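Nickel ABC transporter (Nickel-binding protein) (Bacillus halodurans, PDB 3T66) probably serves as the extracellular solute-binding component of an ABC transporter that takes up nickel or peptide-like cargo. Local coordinates at residues L122-K127 with P131-E136; R98-D101 with I106-A109. All blocks are in the same frame, centred on the assembly; numbering follows the deposited sequence.

Interaction 1: residues L122-K127 with P131-E136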
# COMPACT_ATOMS: atom_id res chain seq x y z
N LEU A 122 15.97 -24.20 -1.43
CA LEU A 122 15.57 -24.12 -0.01
C LEU A 122 14.27 -24.88 0.24
O LEU A 122 13.41 -24.97 -0.64
CB LEU A 122 15.31 -22.67 0.36
CG LEU A 122 16.48 -21.82 0.82
CD1 LEU A 122 16.02 -20.40 0.84
CD2 LEU A 122 16.95 -22.21 2.20
N HIS A 123 14.09 -25.40 1.45
CA HIS A 123 12.86 -26.08 1.84
C HIS A 123 12.31 -25.43 3.08
O HIS A 123 12.98 -25.44 4.11
CB HIS A 123 13.15 -27.56 2.09
CG HIS A 123 13.74 -28.23 0.90
ND1 HIS A 123 12.97 -28.87 -0.05
CD2 HIS A 123 15.02 -28.26 0.45
CE1 HIS A 123 13.75 -29.31 -1.02
NE2 HIS A 123 15.00 -28.95 -0.74
N ILE A 124 11.12 -24.83 2.99
CA ILE A 124 10.66 -24.05 4.11
C ILE A 124 9.35 -24.64 4.51
O ILE A 124 8.54 -25.01 3.67
CB ILE A 124 10.53 -22.56 3.75
CG1 ILE A 124 11.89 -21.87 3.79
CG2 ILE A 124 9.65 -21.85 4.72
CD1 ILE A 124 11.93 -20.55 3.01
N THR A 125 9.14 -24.77 5.81
CA THR A 125 7.90 -25.38 6.30
C THR A 125 7.37 -24.35 7.19
O THR A 125 8.05 -23.93 8.10
CB THR A 125 8.14 -26.68 7.11
OG1 THR A 125 8.81 -27.62 6.27
CG2 THR A 125 6.86 -27.30 7.52
N THR A 126 6.14 -23.93 6.92
CA THR A 126 5.47 -22.93 7.72
C THR A 126 4.78 -23.67 8.87
O THR A 126 4.53 -24.89 8.77
CB THR A 126 4.43 -22.22 6.87
OG1 THR A 126 3.66 -23.20 6.20
CG2 THR A 126 5.09 -21.40 5.81
N LYS A 127 4.44 -22.97 9.94
CA LYS A 127 3.87 -23.65 11.11
C LYS A 127 2.65 -24.53 10.78
O LYS A 127 2.48 -25.73 11.30
CB LYS A 127 3.60 -22.62 12.18
CG LYS A 127 4.94 -22.20 12.82
CD LYS A 127 5.03 -20.72 13.25
CE LYS A 127 6.31 -20.45 14.01
NZ LYS A 127 6.18 -19.09 14.60
N PRO A 131 -1.07 -20.07 2.66
CA PRO A 131 -1.18 -19.89 1.23
C PRO A 131 -0.56 -18.60 0.84
O PRO A 131 -0.04 -18.49 -0.27
CB PRO A 131 -2.66 -19.78 1.00
CG PRO A 131 -3.25 -20.60 2.05
CD PRO A 131 -2.37 -20.41 3.27
N GLU A 132 -0.59 -17.62 1.72
CA GLU A 132 -0.09 -16.34 1.29
C GLU A 132 1.34 -16.15 1.72
O GLU A 132 1.82 -15.02 1.75
CB GLU A 132 -1.01 -15.20 1.68
CG GLU A 132 -1.69 -15.29 3.04
CD GLU A 132 -2.97 -16.17 3.11
OE1 GLU A 132 -4.11 -15.60 3.16
OE2 GLU A 132 -2.82 -17.41 3.15
N PHE A 133 2.03 -17.26 2.01
CA PHE A 133 3.41 -17.21 2.50
C PHE A 133 4.37 -16.41 1.57
O PHE A 133 5.04 -15.52 2.04
CB PHE A 133 3.97 -18.61 2.88
CG PHE A 133 5.47 -18.65 3.09
CD1 PHE A 133 6.03 -18.14 4.24
CD2 PHE A 133 6.31 -19.14 2.13
CE1 PHE A 133 7.43 -18.10 4.43
CE2 PHE A 133 7.72 -19.12 2.32
CZ PHE A 133 8.27 -18.60 3.47
N ILE A 134 4.43 -16.71 0.26
CA ILE A 134 5.40 -16.06 -0.62
C ILE A 134 5.28 -14.56 -0.60
O ILE A 134 6.29 -13.87 -0.45
CB ILE A 134 5.36 -16.57 -2.08
CG1 ILE A 134 5.92 -18.00 -2.15
CG2 ILE A 134 6.25 -15.73 -3.00
CD1 ILE A 134 7.16 -18.23 -1.32
N SER A 135 4.06 -14.04 -0.68
CA SER A 135 3.89 -12.61 -0.75
C SER A 135 4.51 -11.87 0.45
O SER A 135 4.82 -10.65 0.36
CB SER A 135 2.42 -12.24 -0.98
OG SER A 135 1.71 -12.12 0.24
N GLU A 136 4.74 -12.61 1.55
CA GLU A 136 5.37 -12.03 2.72
C GLU A 136 6.82 -11.76 2.47
O GLU A 136 7.39 -10.89 3.15
CB GLU A 136 5.31 -12.93 3.94
CG GLU A 136 3.91 -13.12 4.54
CD GLU A 136 3.31 -11.88 5.19
OE1 GLU A 136 4.03 -10.86 5.46
OE2 GLU A 136 2.08 -11.96 5.45
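Ile124 and Thr126 point from one side of strand 121-126, in a four-stranded antiparallel sheet, toward the ring of Phe133. Phe133 follows in the connection after the strand, so the chain folds back over its own sheet. All three residues are buried, and the contact is apolar. Thr126 CG2 lies over one face of the ring. It makes a CH-pi contact, 4.2 Å from the centroid of the Phe133 ring and 28° off the ring normal. The Thr126 methyl sits nearest the CB end of the ring, 3.7 Å from Phe133 CD1. The far end belongs to Ile124, whose CG2 comes in obliquely to 3.7 Å from Phe133 CZ. A chi1 of 167° turns Phe133 CG opposite its own backbone N and carries the ring to the strand. Thr126 OG1 is hydrogen-bonded to Glu128 O, while its CG2 is the branch that meets the ring. Within 131-136 the backbone curls back, with Glu136 N bonded to Phe133 O at 3.0 Å. An alanine in place of Phe133 would be likely to strip both the Thr126 methyl and the Ile124 branch of their partner and open a gap beside the sheet. Around this cluster, Trp71 of strand 70-75 meets the Phe133 ring with planes at about 45°. Ile112 of strand 112-118 touches both Ile124 and Phe133.

Interaction 2: residues R98-D101 with I106-A109; sequences RALD and IENA
Ile106 and Glu107, on helix 104-110, pack against Ala99 and Leu100 at the C-terminal end of helix 89-100. These are two consecutive helices joined by a short turn, in a protein of the bacterial solute-binding protein 5 family. The contact is van der Waals packing of side chains on side chains and on backbone oxygens.

Ile106 can be followed outward. Its CB points toward the first helix and lies 3.9 Å from Ala99 O. There the side chain branches. CG2 is turned opposite the Ile106 backbone N and has two neighbours on the first helix. Ile106 CG2 is 4.1 Å from Ala99 O and 4.3 Å from Leu100 CD2. The other branch runs through CG1 to CD1. That tip reaches the first helix at two points: Ile106 CD1 is 3.7 Å from Ala99 O and 4.2 Å from Ala99 CB. CB, CG2 and CD1 of Ile106 therefore all gather round Ala99 O. Beyond the two segments, Ile106 also touches Asn141, and Ala99 touches His29.

Leu100 works in the reverse direction. The bond to its CB does not aim at the second helix, yet the side chain extends so that CD2 reaches it. This methyl meets the backbone there, with Leu100 CD2 3.6 Å from Glu107 CA, and it also lies close to Ile106 O.

Glu107 runs extended past the end of the first helix, with Leu100 O alongside it. The aliphatic part of the side chain makes this approach. Glu107 CB is 3.7 Å from Leu100 O, and Glu107 CG also lies near that oxygen.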
# COMPACT_ATOMS: atom_id res chain seq x y z
N ARG A 98 18.49 -14.71 10.97
CA ARG A 98 18.90 -13.55 11.68
C ARG A 98 17.69 -12.65 11.73
O ARG A 98 17.51 -11.90 12.69
CB ARG A 98 20.05 -12.88 10.96
CG ARG A 98 20.70 -11.76 11.72
CD ARG A 98 19.95 -10.51 11.54
NE ARG A 98 20.45 -9.41 12.35
CZ ARG A 98 20.41 -8.11 12.01
NH1 ARG A 98 20.88 -7.21 12.83
NH2 ARG A 98 19.92 -7.70 10.84
N ALA A 99 16.82 -12.74 10.73
CA ALA A 99 15.70 -11.81 10.69
C ALA A 99 14.57 -12.23 11.61
O ALA A 99 13.88 -11.38 12.18
CB ALA A 99 15.20 -11.60 9.27
N LEU A 100 14.35 -13.54 11.73
CA LEU A 100 13.31 -14.02 12.62
C LEU A 100 13.73 -13.84 14.09
O LEU A 100 12.86 -13.63 14.95
CB LEU A 100 12.94 -15.46 12.31
CG LEU A 100 12.38 -15.74 10.91
CD1 LEU A 100 12.78 -17.12 10.38
CD2 LEU A 100 10.86 -15.54 10.83
N ASP A 101 15.02 -13.90 14.40
CA ASP A 101 15.42 -13.83 15.80
C ASP A 101 15.61 -12.43 16.24
O ASP A 101 15.94 -12.21 17.39
CB ASP A 101 16.67 -14.66 16.12
CG ASP A 101 16.35 -16.18 16.14
OD1 ASP A 101 16.51 -16.85 15.07
OD2 ASP A 101 15.90 -16.70 17.22
N ILE A 106 8.47 -9.76 12.06
CA ILE A 106 8.87 -10.69 11.04
C ILE A 106 8.60 -12.11 11.49
O ILE A 106 8.13 -12.91 10.69
CB ILE A 106 10.32 -10.55 10.69
CG1 ILE A 106 10.62 -9.14 10.22
CG2 ILE A 106 10.67 -11.43 9.56
CD1 ILE A 106 12.12 -8.84 10.12
N GLU A 107 8.89 -12.43 12.75
CA GLU A 107 8.72 -13.81 13.21
C GLU A 107 7.27 -14.23 13.11
O GLU A 107 6.96 -15.36 12.63
CB GLU A 107 9.22 -14.03 14.64
CG GLU A 107 9.39 -15.55 15.06
CD GLU A 107 9.88 -15.77 16.53
OE1 GLU A 107 10.08 -16.96 16.93
OE2 GLU A 107 10.06 -14.77 17.28
N ASN A 108 6.39 -13.34 13.54
CA ASN A 108 4.98 -13.67 13.65
C ASN A 108 4.24 -13.62 12.34
O ASN A 108 3.10 -14.06 12.27
CB ASN A 108 4.29 -12.76 14.64
CG ASN A 108 4.61 -13.11 16.08
OD1 ASN A 108 5.24 -14.12 16.39
ND2 ASN A 108 4.16 -12.25 16.98
N ALA A 109 4.87 -13.05 11.32
CA ALA A 109 4.23 -12.82 10.01
C ALA A 109 4.65 -13.87 9.01
O ALA A 109 3.87 -14.24 8.12
CB ALA A 109 4.61 -11.46 9.48

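Interactions 1 and 2 are neighbours, with centres 13 Å apart, and residues 98-109 precede residues 122-136 in the chain. Strand 112-118 comes between them in sequence and supplies Ile112 to the cluster around Phe133. The two contacts also touch directly. Glu136 CG packs 3.8 Å from Ala109 O, which sets the end of 131-136 against helix 104-110. A looser approach brings Lys127 NZ to 4.3 Å from Glu107 O. Both contacts lie about 21 Å from the centre of the chain, measured between centres. They are structural packing, away from Asp179, the residue seen to bind calcium in this protein.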